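Local coordinates for protein beta-N-acetylhexosaminidase (PDB 1JAK) that hydrolyses terminal beta-linked N-acetylhexosamine residues as a family 20 glycoside hydrolase, probably through substrate-assisted catalysis, at residues E56-L67 / A116-R127; P94-S104 / V146-P155. One frame throughout, in Å; residues are numbered along the deposited sequence.

Interaction 1: E56-L67 / A116-R127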
loop_
_atom_site.group_PDB
_atom_site.type_symbol
_atom_site.label_atom_id
_atom_site.label_comp_id
_atom_site.label_asym_id
_atom_site.label_seq_id
_atom_site.Cartn_x
_atom_site.Cartn_y
_atom_site.Cartn_z
ATOM N N GLU A 56 -14.356 17.546 -7.210
ATOM C CA GLU A 56 -13.242 16.985 -6.457
ATOM C C GLU A 56 -13.161 17.527 -5.031
ATOM O O GLU A 56 -12.802 16.799 -4.106
ATOM C CB GLU A 56 -11.926 17.253 -7.189
ATOM C CG GLU A 56 -11.521 18.715 -7.244
ATOM C CD GLU A 56 -10.250 18.931 -8.039
ATOM O OE1 GLU A 56 -9.523 17.942 -8.269
ATOM O OE2 GLU A 56 -9.972 20.086 -8.425
ATOM N N ALA A 57 -13.493 18.801 -4.854
ATOM C CA ALA A 57 -13.455 19.408 -3.529
ATOM C C ALA A 57 -14.555 18.816 -2.649
ATOM O O ALA A 57 -14.293 18.370 -1.529
ATOM C CB ALA A 57 -13.621 20.917 -3.639
ATOM N N ARG A 58 -15.785 18.814 -3.156
ATOM C CA ARG A 58 -16.910 18.269 -2.406
ATOM C C ARG A 58 -16.676 16.805 -2.065
ATOM O O ARG A 58 -17.118 16.324 -1.025
ATOM C CB ARG A 58 -18.212 18.393 -3.201
ATOM C CG ARG A 58 -18.794 19.797 -3.263
ATOM C CD ARG A 58 -20.259 19.750 -3.683
ATOM N NE ARG A 58 -20.874 21.074 -3.728
ATOM C CZ ARG A 58 -20.543 22.023 -4.598
ATOM N NH1 ARG A 58 -19.595 21.796 -5.500
ATOM N NH2 ARG A 58 -21.159 23.197 -4.572
ATOM N N ARG A 59 -15.980 16.102 -2.953
ATOM C CA ARG A 59 -15.686 14.689 -2.756
ATOM C C ARG A 59 -14.865 14.476 -1.491
ATOM O O ARG A 59 -15.135 13.558 -0.713
ATOM C CB ARG A 59 -14.926 14.153 -3.969
ATOM C CG ARG A 59 -14.835 12.647 -4.054
ATOM C CD ARG A 59 -15.243 12.195 -5.447
ATOM N NE ARG A 59 -14.604 13.010 -6.477
ATOM C CZ ARG A 59 -14.937 12.989 -7.762
ATOM N NH1 ARG A 59 -15.910 12.190 -8.183
ATOM N NH2 ARG A 59 -14.306 13.774 -8.626
ATOM N N VAL A 60 -13.861 15.322 -1.284
ATOM C CA VAL A 60 -13.021 15.199 -0.101
ATOM C C VAL A 60 -13.823 15.636 1.120
ATOM O O VAL A 60 -13.665 15.088 2.213
ATOM C CB VAL A 60 -11.753 16.070 -0.209
ATOM C CG1 VAL A 60 -10.877 15.865 1.024
ATOM C CG2 VAL A 60 -10.984 15.715 -1.477
ATOM N N GLY A 61 -14.684 16.631 0.925
ATOM C CA GLY A 61 -15.511 17.111 2.016
ATOM C C GLY A 61 -16.455 16.021 2.491
ATOM O O GLY A 61 -16.599 15.794 3.695
ATOM N N ASP A 62 -17.100 15.338 1.549
ATOM C CA ASP A 62 -18.022 14.265 1.903
ATOM C C ASP A 62 -17.269 13.136 2.597
ATOM O O ASP A 62 -17.787 12.507 3.517
ATOM C CB ASP A 62 -18.729 13.704 0.663
ATOM C CG ASP A 62 -19.656 14.707 0.006
ATOM O OD1 ASP A 62 -20.236 15.550 0.721
ATOM O OD2 ASP A 62 -19.819 14.637 -1.230
ATOM N N TYR A 63 -16.046 12.875 2.142
ATOM C CA TYR A 63 -15.222 11.826 2.733
ATOM C C TYR A 63 -14.963 12.139 4.205
ATOM O O TYR A 63 -15.076 11.270 5.075
ATOM C CB TYR A 63 -13.888 11.728 1.992
ATOM C CG TYR A 63 -12.887 10.810 2.654
ATOM C CD1 TYR A 63 -12.977 9.425 2.513
ATOM C CD2 TYR A 63 -11.852 11.328 3.435
ATOM C CE1 TYR A 63 -12.058 8.579 3.135
ATOM C CE2 TYR A 63 -10.936 10.494 4.061
ATOM C CZ TYR A 63 -11.042 9.124 3.907
ATOM O OH TYR A 63 -10.129 8.301 4.521
ATOM N N LEU A 64 -14.614 13.391 4.476
ATOM C CA LEU A 64 -14.341 13.829 5.837
ATOM C C LEU A 64 -15.598 13.752 6.702
ATOM O O LEU A 64 -15.558 13.243 7.824
ATOM C CB LEU A 64 -13.806 15.264 5.831
ATOM C CG LEU A 64 -13.654 15.920 7.211
ATOM C CD1 LEU A 64 -12.687 15.109 8.066
ATOM C CD2 LEU A 64 -13.156 17.347 7.046
ATOM N N ALA A 65 -16.710 14.264 6.182
ATOM C CA ALA A 65 -17.965 14.240 6.926
ATOM C C ALA A 65 -18.315 12.807 7.316
ATOM O O ALA A 65 -18.705 12.544 8.456
ATOM C CB ALA A 65 -19.086 14.848 6.090
ATOM N N ASP A 66 -18.177 11.884 6.367
ATOM C CA ASP A 66 -18.473 10.478 6.631
ATOM C C ASP A 66 -17.597 9.907 7.748
ATOM O O ASP A 66 -18.047 9.068 8.528
ATOM C CB ASP A 66 -18.298 9.633 5.363
ATOM C CG ASP A 66 -19.414 9.850 4.353
ATOM O OD1 ASP A 66 -20.467 10.407 4.731
ATOM O OD2 ASP A 66 -19.243 9.449 3.181
ATOM N N LEU A 67 -16.346 10.351 7.822
ATOM C CA LEU A 67 -15.442 9.871 8.864
ATOM C C LEU A 67 -15.816 10.402 10.241
ATOM O O LEU A 67 -15.634 9.715 11.246
ATOM C CB LEU A 67 -13.996 10.297 8.580
ATOM C CG LEU A 67 -13.183 9.634 7.471
ATOM C CD1 LEU A 67 -11.830 10.322 7.374
ATOM C CD2 LEU A 67 -13.009 8.153 7.770
ATOM N N ALA A 116 -6.694 17.807 -4.922
ATOM C CA ALA A 116 -7.543 17.029 -4.023
ATOM C C ALA A 116 -6.756 16.025 -3.188
ATOM O O ALA A 116 -7.087 15.785 -2.027
ATOM C CB ALA A 116 -8.623 16.308 -4.822
ATOM N N ALA A 117 -5.721 15.434 -3.778
ATOM C CA ALA A 117 -4.909 14.460 -3.054
ATOM C C ALA A 117 -4.287 15.122 -1.833
ATOM O O ALA A 117 -4.125 14.488 -0.791
ATOM C CB ALA A 117 -3.819 13.901 -3.963
ATOM N N GLY A 118 -3.940 16.400 -1.967
ATOM C CA GLY A 118 -3.347 17.125 -0.858
ATOM C C GLY A 118 -4.357 17.343 0.254
ATOM O O GLY A 118 -4.040 17.192 1.437
ATOM N N LEU A 119 -5.577 17.711 -0.125
ATOM C CA LEU A 119 -6.638 17.920 0.855
ATOM C C LEU A 119 -6.892 16.600 1.576
ATOM O O LEU A 119 -7.073 16.566 2.791
ATOM C CB LEU A 119 -7.926 18.372 0.160
ATOM C CG LEU A 119 -7.900 19.723 -0.555
ATOM C CD1 LEU A 119 -9.258 19.990 -1.183
ATOM C CD2 LEU A 119 -7.546 20.823 0.437
ATOM N N PHE A 120 -6.905 15.515 0.809
ATOM C CA PHE A 120 -7.143 14.182 1.354
ATOM C C PHE A 120 -6.079 13.833 2.393
ATOM O O PHE A 120 -6.384 13.316 3.467
ATOM C CB PHE A 120 -7.133 13.155 0.219
ATOM C CG PHE A 120 -7.605 11.790 0.629
ATOM C CD1 PHE A 120 -8.965 11.514 0.746
ATOM C CD2 PHE A 120 -6.690 10.774 0.893
ATOM C CE1 PHE A 120 -9.405 10.247 1.117
ATOM C CE2 PHE A 120 -7.121 9.500 1.266
ATOM C CZ PHE A 120 -8.481 9.235 1.377
ATOM N N HIS A 121 -4.822 14.116 2.072
ATOM C CA HIS A 121 -3.735 13.839 3.001
ATOM C C HIS A 121 -3.875 14.717 4.241
ATOM O O HIS A 121 -3.576 14.280 5.352
ATOM C CB HIS A 121 -2.395 14.064 2.302
ATOM C CG HIS A 121 -2.131 13.084 1.201
ATOM N ND1 HIS A 121 -1.305 13.363 0.134
ATOM C CD2 HIS A 121 -2.593 11.826 1.001
ATOM C CE1 HIS A 121 -1.274 12.321 -0.680
ATOM N NE2 HIS A 121 -2.048 11.375 -0.177
ATOM N N GLY A 122 -4.341 15.949 4.053
ATOM C CA GLY A 122 -4.532 16.836 5.190
ATOM C C GLY A 122 -5.574 16.245 6.125
ATOM O O GLY A 122 -5.474 16.358 7.349
ATOM N N VAL A 123 -6.585 15.614 5.539
ATOM C CA VAL A 123 -7.644 14.979 6.314
ATOM C C VAL A 123 -7.071 13.832 7.143
ATOM O O VAL A 123 -7.453 13.644 8.294
ATOM C CB VAL A 123 -8.771 14.448 5.389
ATOM C CG1 VAL A 123 -9.671 13.473 6.146
ATOM C CG2 VAL A 123 -9.602 15.618 4.872
ATOM N N GLN A 124 -6.142 13.072 6.568
ATOM C CA GLN A 124 -5.541 11.960 7.295
ATOM C C GLN A 124 -4.791 12.470 8.526
ATOM O O GLN A 124 -4.703 11.786 9.539
ATOM C CB GLN A 124 -4.589 11.172 6.393
ATOM C CG GLN A 124 -5.248 10.576 5.149
ATOM C CD GLN A 124 -6.521 9.804 5.466
ATOM O OE1 GLN A 124 -6.625 9.148 6.502
ATOM N NE2 GLN A 124 -7.491 9.869 4.561
ATOM N N THR A 125 -4.243 13.673 8.430
ATOM C CA THR A 125 -3.539 14.260 9.559
ATOM C C THR A 125 -4.568 14.722 10.587
ATOM O O THR A 125 -4.410 14.496 11.789
ATOM C CB THR A 125 -2.682 15.453 9.107
ATOM O OG1 THR A 125 -1.577 14.962 8.340
ATOM C CG2 THR A 125 -2.163 16.241 10.309
ATOM N N LEU A 126 -5.632 15.357 10.104
ATOM C CA LEU A 126 -6.684 15.851 10.984
ATOM C C LEU A 126 -7.290 14.753 11.855
ATOM O O LEU A 126 -7.532 14.960 13.046
ATOM C CB LEU A 126 -7.787 16.524 10.160
ATOM C CG LEU A 126 -9.001 17.049 10.936
ATOM C CD1 LEU A 126 -8.556 18.088 11.969
ATOM C CD2 LEU A 126 -9.994 17.664 9.959
ATOM N N ARG A 127 -7.529 13.578 11.276
ATOM C CA ARG A 127 -8.129 12.498 12.050
ATOM C C ARG A 127 -7.212 11.992 13.162
ATOM O O ARG A 127 -7.669 11.333 14.093
ATOM C CB ARG A 127 -8.566 11.346 11.131
ATOM C CG ARG A 127 -7.454 10.666 10.371
ATOM C CD ARG A 127 -8.004 9.808 9.227
ATOM N NE ARG A 127 -8.875 8.721 9.681
ATOM C CZ ARG A 127 -9.222 7.682 8.925
ATOM N NH1 ARG A 127 -8.773 7.590 7.679
ATOM N NH2 ARG A 127 -10.007 6.728 9.414
#
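One face of the Tyr63 ring is covered by Phe120, whose CE1 stands 3.3 Å above the centre of the tyrosine ring; the ring planes are inclined at 42°. With CG anti to the backbone N (chi1 172°), Tyr63 becomes a knob among Phe120, Val123, Gln124 and Arg127. Its edge meets Val123 CG1, and Gln124 NE2 donates a nearly straight hydrogen bond to Tyr63 OH (3.1 Å), which lies in the amide plane. Arg127 NH1 fixes the other end of that amide, donating to a lone pair of Gln124 OE1 at 2.9 Å. A phenylalanine for Tyr63 would probably leave Gln124 NE2 without this acceptor and the amide freer to turn.

Small side chains suit the end where the backbones come nearest, Val60 and Phe120 having CA atoms 6.1 Å apart: Val60 fits between Ala116, Leu119, Phe120 and Val123. Val123 fills a hole lined by Val60, Tyr63, Leu64 and Leu67, its CG1 lying 3.9 Å from Leu64 CD1. Leu67 CD2 rests over one face of the Arg127 guanidinium. The segment axes run 9.6 Å apart, crossing at -15°, and Val60, Leu64 and Leu119 touch strand 86-90, seating the helix pair on the mixed sheet.

Interaction 2: P94-S104 / V146-P155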
loop_
_atom_site.group_PDB
_atom_site.type_symbol
_atom_site.label_atom_id
_atom_site.label_comp_id
_atom_site.label_asym_id
_atom_site.label_seq_id
_atom_site.Cartn_x
_atom_site.Cartn_y
_atom_site.Cartn_z
ATOM N N PRO A 94 3.370 26.054 -2.220
ATOM C CA PRO A 94 4.490 25.121 -2.354
ATOM C C PRO A 94 4.159 23.760 -1.746
ATOM O O PRO A 94 4.868 23.280 -0.860
ATOM C CB PRO A 94 5.598 25.828 -1.591
ATOM C CG PRO A 94 4.842 26.395 -0.431
ATOM C CD PRO A 94 3.592 26.970 -1.086
ATOM N N TYR A 95 3.087 23.137 -2.221
ATOM C CA TYR A 95 2.687 21.849 -1.673
ATOM C C TYR A 95 2.671 20.703 -2.675
ATOM O O TYR A 95 2.324 19.577 -2.328
ATOM C CB TYR A 95 1.321 21.992 -0.999
ATOM C CG TYR A 95 1.300 23.104 0.027
ATOM C CD1 TYR A 95 2.213 23.119 1.082
ATOM C CD2 TYR A 95 0.400 24.162 -0.079
ATOM C CE1 TYR A 95 2.232 24.161 2.005
ATOM C CE2 TYR A 95 0.409 25.211 0.839
ATOM C CZ TYR A 95 1.330 25.204 1.877
ATOM O OH TYR A 95 1.359 26.240 2.784
ATOM N N GLY A 96 3.051 20.990 -3.916
ATOM C CA GLY A 96 3.081 19.951 -4.931
ATOM C C GLY A 96 1.748 19.275 -5.188
ATOM O O GLY A 96 0.688 19.821 -4.875
ATOM N N ASP A 97 1.797 18.076 -5.759
ATOM C CA ASP A 97 0.582 17.339 -6.071
ATOM C C ASP A 97 -0.022 16.624 -4.869
ATOM O O ASP A 97 -1.199 16.274 -4.889
ATOM C CB ASP A 97 0.849 16.295 -7.160
ATOM C CG ASP A 97 1.325 16.909 -8.459
ATOM O OD1 ASP A 97 0.678 17.859 -8.942
ATOM O OD2 ASP A 97 2.344 16.430 -9.000
ATOM N N GLU A 98 0.771 16.423 -3.822
ATOM C CA GLU A 98 0.283 15.693 -2.655
ATOM C C GLU A 98 0.375 16.382 -1.304
ATOM O O GLU A 98 -0.118 15.845 -0.309
ATOM C CB GLU A 98 1.018 14.358 -2.551
ATOM C CG GLU A 98 0.785 13.428 -3.716
ATOM C CD GLU A 98 1.403 12.072 -3.475
ATOM O OE1 GLU A 98 2.646 11.952 -3.577
ATOM O OE2 GLU A 98 0.641 11.132 -3.169
ATOM N N GLY A 99 1.009 17.549 -1.263
ATOM C CA GLY A 99 1.168 18.258 -0.008
ATOM C C GLY A 99 -0.008 19.127 0.390
ATOM O O GLY A 99 -0.984 19.251 -0.347
ATOM N N TYR A 100 0.097 19.736 1.565
ATOM C CA TYR A 100 -0.962 20.593 2.089
ATOM C C TYR A 100 -0.455 21.409 3.272
ATOM O O TYR A 100 0.636 21.177 3.796
ATOM C CB TYR A 100 -2.129 19.739 2.599
ATOM C CG TYR A 100 -1.720 18.879 3.779
ATOM C CD1 TYR A 100 -1.054 17.669 3.579
ATOM C CD2 TYR A 100 -1.887 19.326 5.092
ATOM C CE1 TYR A 100 -0.558 16.935 4.647
ATOM C CE2 TYR A 100 -1.393 18.597 6.173
ATOM C CZ TYR A 100 -0.725 17.403 5.940
ATOM O OH TYR A 100 -0.200 16.696 6.992
ATOM N N ARG A 101 -1.273 22.367 3.688
ATOM C CA ARG A 101 -0.981 23.167 4.864
ATOM C C ARG A 101 -2.232 23.006 5.716
ATOM O O ARG A 101 -3.344 22.967 5.182
ATOM C CB ARG A 101 -0.783 24.654 4.534
ATOM C CG ARG A 101 -0.495 25.475 5.790
ATOM C CD ARG A 101 -0.125 26.931 5.518
ATOM N NE ARG A 101 -1.276 27.763 5.179
ATOM C CZ ARG A 101 -1.646 28.069 3.939
ATOM N NH1 ARG A 101 -0.955 27.611 2.903
ATOM N NH2 ARG A 101 -2.703 28.845 3.735
ATOM N N LEU A 102 -2.055 22.869 7.025
ATOM C CA LEU A 102 -3.190 22.737 7.928
ATOM C C LEU A 102 -3.053 23.780 9.027
ATOM O O LEU A 102 -2.090 23.763 9.800
ATOM C CB LEU A 102 -3.246 21.329 8.540
ATOM C CG LEU A 102 -4.457 21.005 9.430
ATOM C CD1 LEU A 102 -4.632 19.492 9.525
ATOM C CD2 LEU A 102 -4.277 21.611 10.819
ATOM N N ASP A 103 -4.010 24.701 9.077
ATOM C CA ASP A 103 -4.013 25.750 10.089
ATOM C C ASP A 103 -5.140 25.453 11.071
ATOM O O ASP A 103 -6.254 25.128 10.661
ATOM C CB ASP A 103 -4.232 27.116 9.434
ATOM C CG ASP A 103 -3.132 27.479 8.453
ATOM O OD1 ASP A 103 -1.955 27.502 8.863
ATOM O OD2 ASP A 103 -3.445 27.745 7.274
ATOM N N SER A 104 -4.848 25.557 12.364
ATOM C CA SER A 104 -5.842 25.280 13.393
ATOM C C SER A 104 -5.869 26.330 14.496
ATOM O O SER A 104 -4.827 26.752 14.994
ATOM C CB SER A 104 -5.582 23.908 14.018
ATOM O OG SER A 104 -6.479 23.660 15.087
ATOM N N VAL A 146 -8.632 20.045 18.331
ATOM C CA VAL A 146 -7.569 19.977 17.336
ATOM C C VAL A 146 -6.513 21.001 17.744
ATOM O O VAL A 146 -6.758 22.207 17.696
ATOM C CB VAL A 146 -8.084 20.332 15.926
ATOM C CG1 VAL A 146 -6.947 20.215 14.913
ATOM C CG2 VAL A 146 -9.236 19.412 15.549
ATOM N N ALA A 147 -5.345 20.513 18.152
ATOM C CA ALA A 147 -4.253 21.381 18.582
ATOM C C ALA A 147 -4.080 22.597 17.671
ATOM O O ALA A 147 -4.207 22.500 16.450
ATOM C CB ALA A 147 -2.953 20.587 18.645
ATOM N N GLY A 148 -3.787 23.743 18.278
ATOM C CA GLY A 148 -3.607 24.958 17.508
ATOM C C GLY A 148 -2.233 25.077 16.877
ATOM O O GLY A 148 -1.243 24.582 17.417
ATOM N N GLY A 149 -2.170 25.731 15.723
ATOM C CA GLY A 149 -0.897 25.905 15.053
ATOM C C GLY A 149 -0.965 25.670 13.558
ATOM O O GLY A 149 -2.045 25.628 12.967
ATOM N N THR A 150 0.200 25.505 12.946
ATOM C CA THR A 150 0.273 25.282 11.514
ATOM C C THR A 150 1.175 24.112 11.151
ATOM O O THR A 150 2.255 23.947 11.714
ATOM C CB THR A 150 0.803 26.532 10.788
ATOM O OG1 THR A 150 -0.135 27.606 10.935
ATOM C CG2 THR A 150 1.015 26.242 9.308
ATOM N N ILE A 151 0.707 23.302 10.208
ATOM C CA ILE A 151 1.465 22.163 9.710
ATOM C C ILE A 151 1.609 22.368 8.204
ATOM O O ILE A 151 0.628 22.644 7.517
ATOM C CB ILE A 151 0.727 20.808 9.938
ATOM C CG1 ILE A 151 0.711 20.449 11.425
ATOM C CG2 ILE A 151 1.411 19.702 9.132
ATOM C CD1 ILE A 151 0.002 19.135 11.732
ATOM N N GLU A 152 2.835 22.266 7.701
ATOM C CA GLU A 152 3.091 22.385 6.269
ATOM C C GLU A 152 3.727 21.040 5.971
ATOM O O GLU A 152 4.753 20.690 6.552
ATOM C CB GLU A 152 4.036 23.548 5.974
ATOM C CG GLU A 152 3.437 24.890 6.371
ATOM C CD GLU A 152 4.129 26.066 5.717
ATOM O OE1 GLU A 152 3.944 26.265 4.497
ATOM O OE2 GLU A 152 4.861 26.788 6.424
ATOM N N ASP A 153 3.117 20.294 5.058
ATOM C CA ASP A 153 3.555 18.931 4.788
ATOM C C ASP A 153 3.626 18.532 3.310
ATOM O O ASP A 153 2.690 18.765 2.551
ATOM C CB ASP A 153 2.564 18.026 5.531
ATOM C CG ASP A 153 3.135 16.682 5.913
ATOM O OD1 ASP A 153 4.353 16.458 5.764
ATOM O OD2 ASP A 153 2.333 15.845 6.384
ATOM N N THR A 154 4.743 17.924 2.913
ATOM C CA THR A 154 4.934 17.442 1.547
ATOM C C THR A 154 5.679 16.108 1.651
ATOM O O THR A 154 6.413 15.884 2.610
ATOM C CB THR A 154 5.779 18.415 0.697
ATOM O OG1 THR A 154 7.013 18.685 1.372
ATOM C CG2 THR A 154 5.017 19.720 0.456
ATOM N N PRO A 155 5.498 15.210 0.668
ATOM C CA PRO A 155 6.159 13.897 0.675
ATOM C C PRO A 155 7.598 13.845 0.162
ATOM O O PRO A 155 7.975 14.568 -0.759
ATOM C CB PRO A 155 5.230 13.054 -0.184
ATOM C CG PRO A 155 4.817 14.035 -1.235
ATOM C CD PRO A 155 4.507 15.285 -0.421
#
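Tyr100 and Asp153 form a hydrogen-bonded antiparallel pair, joined by Tyr100 N to Asp153 O and Asp153 N to Tyr100 O, each 2.9 Å. Leu102 with Ile151 and Ser104 with Gly149 repeat this pattern. Between them, Arg101 with Glu152 and Asp103 with Thr150 are non-hydrogen-bonded pairs, where Arg101 CA approaches Ile151 O in a CA-H...O contact.

The Arg101 face is polar. Thr150 OG1 donates to Asp103 OD1 at 2.8 Å, nearly along that oxygen's C-O axis. The other carboxylate oxygen, Asp103 OD2, receives Arg101 NE at 3.0 Å on its syn lone pair in a salt bridge. A bend at chi3 (76°) turns the Arg101 guanidinium so that NH1 also donates to Tyr95 OH, 2.7 Å away and close to the guanidinium plane. That hydroxyl donates to Glu152 OE1 at 3.1 Å, from the anti side and tilted out of the carboxylate plane, so it bridges arginine and glutamate.

On the other face, Leu102 and Ile151 meet through their CB atoms, and Tyr100 lies alongside Asp153 with its hydroxyl near OD2. Thr125 offers that hydroxyl a further partner; Asp153 OD1 is bound by Trp474 and the backbone N of Ala32. At the backbone angles of Gly149 (137°/-165°) a CB would press against Gly148 O, which explains the glycine. Strand 108-113 flanks 100-105 on its other edge, while Thr150 bonds through its backbone to Asp35. The pair thus lies inside a mixed sheet with helix 116-129 against the Leu102 and Ile151 face, an alpha/beta layering characteristic of the non-catalytic domain of family 20 hexosaminidases.

Interactions 1 and 2 have centres about 13 Å apart and fall within the same family 20 domain 2 range. Their segments alternate along the chain, 56-67, 94-104, 116-127 and then 146-155, so the two pairings interlock rather than follow one another. Helix 116-129 belongs to both neighbourhoods: one side meets helix 55-72, another meets strand 100-105, where Thr125 OG1 and Tyr100 OH lie 2.6 Å apart in a probable hydrogen bond and Gly122 CA packs on Tyr100 CD2. Helix layer and sheet are thereby joined into one compact unit beside the separate eight-stranded parallel barrel, whose domain carries the inhibitor-binding pocket.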